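Local structure of soluble cytochrome b558 (Ectothiorhodospira shaposhnikovii, 1CXY) at residues K31-T36 against R80-T85; D22-A27 against V51-E56. The protein binds a haem and probably serves in electron transport, as a soluble bacterial relative of cytochrome b5. All blocks are in the same frame, centred on the assembly; numbering follows the deposited sequence.

Contact 1. Residues K31-T36 against R80-T85. With HEM (protoporphyrin IX containing Fe), chain B.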
ATOM      1  N   LYS A  31       6.581   3.777   5.626  1.00 16.43           N
ATOM      2  CA  LYS A  31       5.564   4.819   5.489  1.00 16.31           C
ATOM      3  C   LYS A  31       4.203   4.112   5.427  1.00 16.18           C
ATOM      4  O   LYS A  31       4.112   2.952   5.028  1.00 16.80           O
ATOM      5  CB  LYS A  31       5.781   5.727   4.283  1.00 17.43           C
ATOM      6  CG  LYS A  31       7.034   6.594   4.424  1.00 20.66           C
ATOM      7  CD  LYS A  31       7.434   7.272   3.122  1.00 22.06           C
ATOM      8  CE  LYS A  31       8.121   6.318   2.159  1.00 23.62           C
ATOM      9  NZ  LYS A  31       9.472   5.895   2.608  1.00 27.08           N
ATOM     10  N   VAL A  32       3.184   4.844   5.866  1.00 14.40           N
ATOM     11  CA  VAL A  32       1.823   4.318   5.893  1.00 14.81           C
ATOM     12  C   VAL A  32       0.945   5.039   4.884  1.00 14.21           C
ATOM     13  O   VAL A  32       0.988   6.259   4.721  1.00 14.29           O
ATOM     14  CB  VAL A  32       1.233   4.428   7.317  1.00 14.79           C
ATOM     15  CG1 VAL A  32      -0.227   3.952   7.326  1.00 15.97           C
ATOM     16  CG2 VAL A  32       2.042   3.575   8.290  1.00 16.27           C
ATOM     17  N   TYR A  33       0.174   4.246   4.120  1.00 14.28           N
ATOM     18  CA  TYR A  33      -0.634   4.777   3.036  1.00 14.03           C
ATOM     19  C   TYR A  33      -2.088   4.319   3.173  1.00 14.31           C
ATOM     20  O   TYR A  33      -2.349   3.145   3.467  1.00 15.43           O
ATOM     21  CB  TYR A  33      -0.121   4.181   1.699  1.00 14.95           C
ATOM     22  CG  TYR A  33       1.336   4.488   1.413  1.00 15.19           C
ATOM     23  CD1 TYR A  33       2.334   3.676   1.930  1.00 15.79           C
ATOM     24  CD2 TYR A  33       1.686   5.630   0.704  1.00 14.32           C
ATOM     25  CE1 TYR A  33       3.679   3.962   1.704  1.00 16.21           C
ATOM     26  CE2 TYR A  33       3.035   5.916   0.473  1.00 15.23           C
ATOM     27  CZ  TYR A  33       3.997   5.095   0.992  1.00 16.34           C
ATOM     28  OH  TYR A  33       5.331   5.401   0.781  1.00 15.73           O
ATOM     29  N   ASP A  34      -3.035   5.183   2.885  1.00 15.05           N
ATOM     30  CA  ASP A  34      -4.454   4.826   2.889  1.00 14.00           C
ATOM     31  C   ASP A  34      -4.881   4.688   1.426  1.00 14.62           C
ATOM     32  O   ASP A  34      -5.047   5.658   0.695  1.00 15.09           O
ATOM     33  CB  ASP A  34      -5.269   5.893   3.616  1.00 17.63           C
ATOM     34  CG  ASP A  34      -6.763   5.592   3.521  1.00 19.79           C
ATOM     35  OD1 ASP A  34      -7.173   4.644   2.831  1.00 20.69           O
ATOM     36  OD2 ASP A  34      -7.498   6.354   4.200  1.00 24.98           O
ATOM     37  N   LEU A  35      -4.838   3.426   0.978  1.00 14.13           N
ATOM     38  CA  LEU A  35      -5.028   3.120  -0.435  1.00 15.21           C
ATOM     39  C   LEU A  35      -6.432   2.746  -0.847  1.00 15.46           C
ATOM     40  O   LEU A  35      -6.705   2.385  -2.006  1.00 14.81           O
ATOM     41  CB  LEU A  35      -4.027   1.986  -0.749  1.00 15.49           C
ATOM     42  CG  LEU A  35      -2.561   2.451  -0.779  1.00 15.00           C
ATOM     43  CD1 LEU A  35      -1.581   1.302  -0.567  1.00 16.06           C
ATOM     44  CD2 LEU A  35      -2.263   3.150  -2.105  1.00 15.87           C
ATOM     45  N   THR A  36      -7.388   2.942   0.066  1.00 14.91           N
ATOM     46  CA  THR A  36      -8.796   2.614  -0.201  1.00 16.66           C
ATOM     47  C   THR A  36      -9.348   3.178  -1.496  1.00 17.54           C
ATOM     48  O   THR A  36      -9.892   2.433  -2.342  1.00 19.35           O
ATOM     49  CB  THR A  36      -9.682   3.022   0.986  1.00 16.60           C
ATOM     50  OG1 THR A  36      -9.085   2.532   2.186  1.00 16.65           O
ATOM     51  CG2 THR A  36     -11.072   2.414   0.843  1.00 17.63           C
ATOM     52  N   ARG A  80       1.007   9.923  -3.238  1.00 17.01           N
ATOM     53  CA  ARG A  80      -0.210  10.702  -3.028  1.00 17.19           C
ATOM     54  C   ARG A  80      -1.047  10.103  -1.899  1.00 16.61           C
ATOM     55  O   ARG A  80      -1.722  10.882  -1.243  1.00 17.54           O
ATOM     56  CB  ARG A  80      -1.023  10.751  -4.321  1.00 19.92           C
ATOM     57  CG  ARG A  80      -2.378  11.435  -4.263  1.00 22.38           C
ATOM     58  N   TYR A  81      -1.026   8.796  -1.665  1.00 15.18           N
ATOM     59  CA  TYR A  81      -1.896   8.197  -0.640  1.00 14.97           C
ATOM     60  C   TYR A  81      -1.207   8.120   0.709  1.00 15.27           C
ATOM     61  O   TYR A  81      -1.736   7.536   1.654  1.00 13.62           O
ATOM     62  CB  TYR A  81      -2.315   6.795  -1.144  1.00 15.12           C
ATOM     63  CG  TYR A  81      -3.126   6.921  -2.418  1.00 16.29           C
ATOM     64  CD1 TYR A  81      -2.511   6.623  -3.639  1.00 17.61           C
ATOM     65  CD2 TYR A  81      -4.429   7.397  -2.394  1.00 18.45           C
ATOM     66  CE1 TYR A  81      -3.220   6.768  -4.814  1.00 17.75           C
ATOM     67  CE2 TYR A  81      -5.149   7.534  -3.579  1.00 18.90           C
ATOM     68  CZ  TYR A  81      -4.511   7.234  -4.774  1.00 20.13           C
ATOM     69  OH  TYR A  81      -5.188   7.389  -5.967  1.00 22.33           O
ATOM     70  N   LEU A  82      -0.052   8.775   0.875  1.00 14.54           N
ATOM     71  CA  LEU A  82       0.674   8.789   2.137  1.00 14.87           C
ATOM     72  C   LEU A  82      -0.174   9.370   3.259  1.00 14.99           C
ATOM     73  O   LEU A  82      -0.828  10.400   3.067  1.00 14.43           O
ATOM     74  CB  LEU A  82       1.911   9.707   2.009  1.00 15.00           C
ATOM     75  CG  LEU A  82       2.780   9.831   3.268  1.00 16.43           C
ATOM     76  CD1 LEU A  82       3.445   8.486   3.513  1.00 15.44           C
ATOM     77  CD2 LEU A  82       3.836  10.920   3.043  1.00 18.64           C
ATOM     78  N   ILE A  83      -0.206   8.758   4.447  1.00 14.05           N
ATOM     79  CA  ILE A  83      -0.875   9.399   5.582  1.00 13.95           C
ATOM     80  C   ILE A  83       0.029   9.497   6.808  1.00 14.91           C
ATOM     81  O   ILE A  83      -0.332  10.199   7.765  1.00 16.97           O
ATOM     82  CB  ILE A  83      -2.208   8.737   5.980  1.00 14.39           C
ATOM     83  CG1 ILE A  83      -1.997   7.258   6.339  1.00 14.94           C
ATOM     84  CG2 ILE A  83      -3.237   8.861   4.852  1.00 15.18           C
ATOM     85  CD1 ILE A  83      -3.188   6.592   7.031  1.00 15.13           C
ATOM     86  N   GLY A  84       1.174   8.825   6.836  1.00 15.48           N
ATOM     87  CA  GLY A  84       2.063   8.911   8.008  1.00 15.78           C
ATOM     88  C   GLY A  84       3.248   7.962   7.906  1.00 16.67           C
ATOM     89  O   GLY A  84       3.534   7.423   6.842  1.00 16.02           O
ATOM     90  N   THR A  85       3.980   7.852   9.020  1.00 16.81           N
ATOM     91  CA  THR A  85       5.119   6.941   9.075  1.00 18.76           C
ATOM     92  C   THR A  85       4.838   5.816  10.067  1.00 20.40           C
ATOM     93  O   THR A  85       3.904   5.875  10.872  1.00 19.83           O
ATOM     94  CB  THR A  85       6.421   7.637   9.515  1.00 18.11           C
ATOM     95  OG1 THR A  85       6.216   8.175  10.825  1.00 19.49           O
ATOM     96  CG2 THR A  85       6.765   8.762   8.544  1.00 19.79           C
TER
HETATM   97  CHA HEM B 204       0.988  -2.718 -11.982  1.00 18.87           C
HETATM   98  CHB HEM B 204       1.336  -5.775  -8.250  1.00 18.05           C
HETATM   99  CHC HEM B 204       0.608  -2.093  -5.203  1.00 16.35           C
HETATM  100  CHD HEM B 204       0.383   0.993  -8.924  1.00 17.99           C
HETATM  101  C1A HEM B 204       1.034  -3.876 -11.244  1.00 19.15           C
HETATM  102  C2A HEM B 204       1.011  -5.226 -11.774  1.00 19.48           C
HETATM  103  C3A HEM B 204       1.136  -6.062 -10.734  1.00 18.11           C
HETATM  104  C4A HEM B 204       1.207  -5.255  -9.523  1.00 17.79           C
HETATM  105  CMA HEM B 204       1.174  -7.606 -10.729  1.00 18.18           C
HETATM  106  CAA HEM B 204       0.927  -5.605 -13.272  1.00 20.79           C
HETATM  107  CBA HEM B 204       2.220  -6.255 -13.869  1.00 21.23           C
HETATM  108  CGA HEM B 204       3.309  -5.256 -14.140  1.00 22.38           C
HETATM  109  O1A HEM B 204       2.985  -4.046 -14.247  1.00 24.08           O
HETATM  110  O2A HEM B 204       4.498  -5.643 -14.275  1.00 23.49           O
HETATM  111  C1B HEM B 204       1.213  -5.031  -7.088  1.00 18.09           C
HETATM  112  C2B HEM B 204       1.320  -5.545  -5.747  1.00 16.45           C
HETATM  113  C3B HEM B 204       1.151  -4.524  -4.903  1.00 16.50           C
HETATM  114  C4B HEM B 204       0.887  -3.347  -5.698  1.00 16.40           C
HETATM  115  CMB HEM B 204       1.648  -7.026  -5.428  1.00 17.49           C
HETATM  116  CAB HEM B 204       1.199  -4.550  -3.360  1.00 17.72           C
HETATM  117  CBB HEM B 204       1.767  -3.586  -2.634  1.00 18.94           C
HETATM  118  C1C HEM B 204       0.473  -0.943  -5.944  1.00 17.47           C
HETATM  119  C2C HEM B 204       0.240   0.380  -5.412  1.00 16.90           C
HETATM  120  C3C HEM B 204       0.191   1.245  -6.437  1.00 17.56           C
HETATM  121  C4C HEM B 204       0.403   0.469  -7.657  1.00 18.19           C
HETATM  122  CMC HEM B 204       0.110   0.655  -3.899  1.00 17.42           C
HETATM  123  CAC HEM B 204       0.025   2.776  -6.472  1.00 20.57           C
HETATM  124  CBC HEM B 204      -0.808   3.456  -5.711  1.00 22.38           C
HETATM  125  C1D HEM B 204       0.552   0.244 -10.072  1.00 19.21           C
HETATM  126  C2D HEM B 204       0.693   0.803 -11.391  1.00 19.94           C
HETATM  127  C3D HEM B 204       0.868  -0.222 -12.231  1.00 20.00           C
HETATM  128  C4D HEM B 204       0.847  -1.443 -11.467  1.00 19.10           C
HETATM  129  CMD HEM B 204       0.628   2.316 -11.713  1.00 22.01           C
HETATM  130  CAD HEM B 204       1.130  -0.190 -13.761  1.00 20.17           C
HETATM  131  CBD HEM B 204       2.627  -0.538 -14.002  1.00 19.18           C
HETATM  132  CGD HEM B 204       3.608   0.384 -13.328  1.00 19.05           C
HETATM  133  O1D HEM B 204       4.561  -0.064 -12.657  1.00 19.78           O
HETATM  134  O2D HEM B 204       3.473   1.631 -13.502  1.00 20.66           O
HETATM  135  NA  HEM B 204       1.121  -3.926  -9.861  1.00 17.04           N
HETATM  136  NB  HEM B 204       0.953  -3.667  -7.041  1.00 16.72           N
HETATM  137  NC  HEM B 204       0.539  -0.854  -7.320  1.00 16.44           N
HETATM  138  ND  HEM B 204       0.674  -1.135 -10.134  1.00 17.57           N
HETATM  139 FE   HEM B 204       0.866  -2.388  -8.578  1.00 17.11          FE

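Contact 2. Residues D22-A27 against V51-E56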
ATOM      1  N   ASP A  22     -12.542  -2.329   1.147  1.00 19.21           N
ATOM      2  CA  ASP A  22     -13.217  -1.088   1.451  1.00 18.83           C
ATOM      3  C   ASP A  22     -12.556  -0.318   2.582  1.00 16.22           C
ATOM      4  O   ASP A  22     -13.071   0.743   2.933  1.00 16.39           O
ATOM      5  CB  ASP A  22     -14.698  -1.331   1.763  1.00 20.45           C
ATOM      6  CG  ASP A  22     -14.929  -2.069   3.058  1.00 23.53           C
ATOM      7  OD1 ASP A  22     -16.114  -2.153   3.472  1.00 24.24           O
ATOM      8  OD2 ASP A  22     -14.004  -2.601   3.693  1.00 23.47           O
ATOM      9  N   ASP A  23     -11.392  -0.729   3.061  1.00 15.78           N
ATOM     10  CA  ASP A  23     -10.692   0.005   4.129  1.00 15.63           C
ATOM     11  C   ASP A  23      -9.274  -0.546   4.152  1.00 15.51           C
ATOM     12  O   ASP A  23      -8.955  -1.485   4.889  1.00 14.88           O
ATOM     13  CB  ASP A  23     -11.353  -0.207   5.493  1.00 16.96           C
ATOM     14  CG  ASP A  23     -10.788   0.661   6.597  1.00 17.07           C
ATOM     15  OD1 ASP A  23     -11.231   0.535   7.773  1.00 17.77           O
ATOM     16  OD2 ASP A  23      -9.897   1.488   6.369  1.00 16.56           O
ATOM     17  N   CYS A  24      -8.463  -0.106   3.203  1.00 14.05           N
ATOM     18  CA  CYS A  24      -7.173  -0.715   2.910  1.00 14.33           C
ATOM     19  C   CYS A  24      -5.971   0.185   3.138  1.00 14.26           C
ATOM     20  O   CYS A  24      -5.758   1.088   2.312  1.00 15.55           O
ATOM     21  CB  CYS A  24      -7.228  -1.119   1.422  1.00 15.45           C
ATOM     22  SG  CYS A  24      -5.737  -1.940   0.789  1.00 14.42           S
ATOM     23  N   TRP A  25      -5.250  -0.042   4.225  1.00 13.79           N
ATOM     24  CA  TRP A  25      -4.008   0.716   4.468  1.00 14.11           C
ATOM     25  C   TRP A  25      -2.831  -0.236   4.276  1.00 15.51           C
ATOM     26  O   TRP A  25      -2.962  -1.468   4.415  1.00 16.13           O
ATOM     27  CB  TRP A  25      -3.958   1.242   5.904  1.00 14.38           C
ATOM     28  CG  TRP A  25      -4.907   2.358   6.242  1.00 13.99           C
ATOM     29  CD1 TRP A  25      -5.989   2.828   5.566  1.00 14.76           C
ATOM     30  CD2 TRP A  25      -4.846   3.131   7.459  1.00 14.84           C
ATOM     31  NE1 TRP A  25      -6.601   3.866   6.250  1.00 16.32           N
ATOM     32  CE2 TRP A  25      -5.907   4.046   7.433  1.00 15.75           C
ATOM     33  CE3 TRP A  25      -3.968   3.113   8.550  1.00 15.01           C
ATOM     34  CZ2 TRP A  25      -6.151   4.932   8.481  1.00 16.39           C
ATOM     35  CZ3 TRP A  25      -4.185   4.007   9.595  1.00 17.04           C
ATOM     36  CH2 TRP A  25      -5.266   4.907   9.529  1.00 16.66           C
ATOM     37  N   MET A  26      -1.678   0.293   3.878  1.00 13.80           N
ATOM     38  CA  MET A  26      -0.491  -0.566   3.825  1.00 13.72           C
ATOM     39  C   MET A  26       0.711   0.172   4.408  1.00 14.18           C
ATOM     40  O   MET A  26       0.680   1.390   4.424  1.00 15.52           O
ATOM     41  CB  MET A  26      -0.053  -0.935   2.404  1.00 16.70           C
ATOM     42  CG  MET A  26      -1.085  -1.761   1.679  1.00 16.24           C
ATOM     43  SD  MET A  26      -0.462  -2.212   0.045  1.00 16.39           S
ATOM     44  CE  MET A  26      -2.015  -2.883  -0.584  1.00 18.08           C
ATOM     45  N   ALA A  27       1.719  -0.584   4.797  1.00 14.49           N
ATOM     46  CA  ALA A  27       2.983   0.038   5.214  1.00 15.03           C
ATOM     47  C   ALA A  27       4.009  -0.401   4.154  1.00 15.57           C
ATOM     48  O   ALA A  27       4.127  -1.598   3.840  1.00 16.58           O
ATOM     49  CB  ALA A  27       3.422  -0.379   6.604  1.00 15.66           C
ATOM     50  N   VAL A  51      -4.526  -8.656  -1.296  1.00 22.70           N
ATOM     51  CA  VAL A  51      -3.913  -9.532  -0.310  1.00 23.05           C
ATOM     52  C   VAL A  51      -3.019  -8.763   0.654  1.00 22.61           C
ATOM     53  O   VAL A  51      -2.741  -9.260   1.739  1.00 24.38           O
ATOM     54  CB  VAL A  51      -3.142 -10.710  -0.967  1.00 25.79           C
ATOM     55  CG1 VAL A  51      -3.407 -10.804  -2.462  1.00 27.35           C
ATOM     56  CG2 VAL A  51      -1.663 -10.778  -0.688  1.00 25.04           C
ATOM     57  N   TRP A  52      -2.567  -7.554   0.284  1.00 19.53           N
ATOM     58  CA  TRP A  52      -1.683  -6.786   1.149  1.00 17.46           C
ATOM     59  C   TRP A  52      -2.394  -5.719   1.973  1.00 15.64           C
ATOM     60  O   TRP A  52      -1.709  -5.085   2.792  1.00 16.89           O
ATOM     61  CB  TRP A  52      -0.549  -6.137   0.302  1.00 15.71           C
ATOM     62  CG  TRP A  52       0.208  -7.262  -0.365  1.00 15.97           C
ATOM     63  CD1 TRP A  52       0.082  -7.746  -1.631  1.00 16.87           C
ATOM     64  CD2 TRP A  52       1.096  -8.135   0.332  1.00 16.09           C
ATOM     65  NE1 TRP A  52       0.855  -8.878  -1.771  1.00 17.33           N
ATOM     66  CE2 TRP A  52       1.496  -9.136  -0.593  1.00 17.59           C
ATOM     67  CE3 TRP A  52       1.605  -8.163   1.633  1.00 17.78           C
ATOM     68  CZ2 TRP A  52       2.384 -10.142  -0.227  1.00 18.58           C
ATOM     69  CZ3 TRP A  52       2.490  -9.167   1.997  1.00 19.22           C
ATOM     70  CH2 TRP A  52       2.866 -10.141   1.048  1.00 18.86           C
ATOM     71  N   CYS A  53      -3.704  -5.562   1.830  1.00 17.33           N
ATOM     72  CA  CYS A  53      -4.354  -4.552   2.703  1.00 15.51           C
ATOM     73  C   CYS A  53      -4.115  -4.959   4.153  1.00 15.79           C
ATOM     74  O   CYS A  53      -4.229  -6.127   4.562  1.00 15.83           O
ATOM     75  CB  CYS A  53      -5.857  -4.521   2.431  1.00 16.10           C
ATOM     76  SG  CYS A  53      -6.258  -3.910   0.789  1.00 15.38           S
ATOM     77  N   GLY A  54      -3.743  -3.973   4.956  1.00 14.26           N
ATOM     78  CA  GLY A  54      -3.473  -4.088   6.371  1.00 14.92           C
ATOM     79  C   GLY A  54      -2.075  -4.564   6.708  1.00 16.13           C
ATOM     80  O   GLY A  54      -1.760  -4.729   7.879  1.00 17.34           O
ATOM     81  N   GLN A  55      -1.188  -4.761   5.710  1.00 20.00           N
ATOM     82  CA  GLN A  55       0.105  -5.340   5.967  1.00 20.00           C
ATOM     83  C   GLN A  55       1.301  -4.438   5.642  1.00 20.00           C
ATOM     84  O   GLN A  55       1.235  -3.547   4.807  1.00 20.00           O
ATOM     85  CB  GLN A  55       0.264  -6.653   5.147  1.00 20.00           C
ATOM     86  CG  GLN A  55      -0.804  -7.700   5.466  1.00 20.00           C
ATOM     87  CD  GLN A  55      -0.408  -8.239   6.840  1.00 20.00           C
ATOM     88  OE1 GLN A  55       0.778  -8.450   7.097  1.00 20.00           O
ATOM     89  NE2 GLN A  55      -1.330  -8.480   7.748  1.00 20.00           N
ATOM     90  N   GLU A  56       2.435  -4.865   6.196  1.00 16.12           N
ATOM     91  CA  GLU A  56       3.753  -4.432   5.718  1.00 16.57           C
ATOM     92  C   GLU A  56       3.957  -5.162   4.385  1.00 17.12           C
ATOM     93  O   GLU A  56       3.875  -6.397   4.308  1.00 17.50           O
ATOM     94  CB  GLU A  56       4.808  -4.834   6.745  1.00 17.69           C
ATOM     95  CG  GLU A  56       6.047  -3.958   6.657  1.00 19.18           C
ATOM     96  CD  GLU A  56       6.772  -4.067   5.320  1.00 20.78           C
ATOM     97  OE1 GLU A  56       6.968  -5.189   4.820  1.00 22.29           O
ATOM     98  OE2 GLU A  56       7.164  -3.010   4.802  1.00 23.88           O
TER

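Contact 1. Residues K31-T36 against R80-T85
A classic beta bulge joins V32 to I83 and G84, where strands 31-34 and 82-85 pair antiparallel. V32 O takes the N-H of I83 at 2.8 Å in a nearly straight bond (179° at the hydrogen). It takes the N-H of G84 as well, but that bond is long and weak. V32 N, on the same strand edge, gives its hydrogen to G84 O at 2.8 Å. Beyond the bulge, D34 N bonds to Y81 O at 3.0 Å. The pairing adds strand 82-85 at the edge of the antiparallel sheet of the cytochrome b5 fold.

Side chains of V32 and I83 meet through their CG1 atoms, 3.9 Å apart. I83 turns CG1 between its backbone N and carbonyl carbon (chi1 58°), which lays this branch against V32. Its CG2 branch instead touches CB of D34. L82 CD1 lies 3.5 Å from V32 O and touches K31 CB and CE2 of the Y33 ring. L35 crosses Y81 at about a right angle, with L35 CD2 3.8 Å from Y81 CB. The other branch of L35 faces the haem, CD1 lying 3.8 Å from the methyl CMC. D34 OD1 closes an Asx turn by accepting from T36 N, and T36 OG1 bonds to the same oxygen.

Contact 2. Residues D22-A27 against V51-E56
C24 to A27 runs alongside C53 to E56, from C24 CA and C53 CA, 4.8 Å apart, to A27 CA and E56 CA, 4.6 Å apart, and two backbone hydrogen bonds link them. G54 N reaches W25 O at 2.7 Å. A27 N meets Q55 O at 3.0 Å in an almost straight bond (174°). W52 to Q55 form a type II turn, closed by Q55 N on W52 O. G54 takes its positive phi there.

The C24-C53 disulfide is the covalent tie, SG to SG 2.0 Å, with a torsion of -87° about the S-S bond. C24 has SG anti to the backbone N (chi1 -179°), which carries the sulfur across to C53 SG. M26 runs out extended beyond CG and crosses W52 at about a right angle. Its CE comes 3.7 Å from W52 CB, and its CG lies 3.6 Å from W52 O. E56 OE2 bonds to T58 OG1; it lies near A27 O, but both are acceptors and no bond forms. The disulfide and the turn tie a sheet strand to the loop before helix 58-63. M26 and W52 both touch the haem and line its pocket in this cytochrome b5 fold.

How the contacts relate
Contacts 1 and 2 share one sheet, since strands 23-28 and 31-34 are neighbours in it, and their centres lie 10 Å apart. C24 links them directly. Its O accepts from L35 N at 2.8 Å, and its N pairs with T36 OG1 at 2.9 Å, both probable hydrogen bonds. W25 packs its indole NE1 3.2 Å from CG of D34. Both contacts reach the haem pocket: L35 from contact 1 touches M26 from contact 2, and both pack on M49. The side chains of L35 and M26 each lie about 8 Å from that of H42, an axial ligand of the haem iron. W52 is about 9 Å from the other, H70, side chain to side chain.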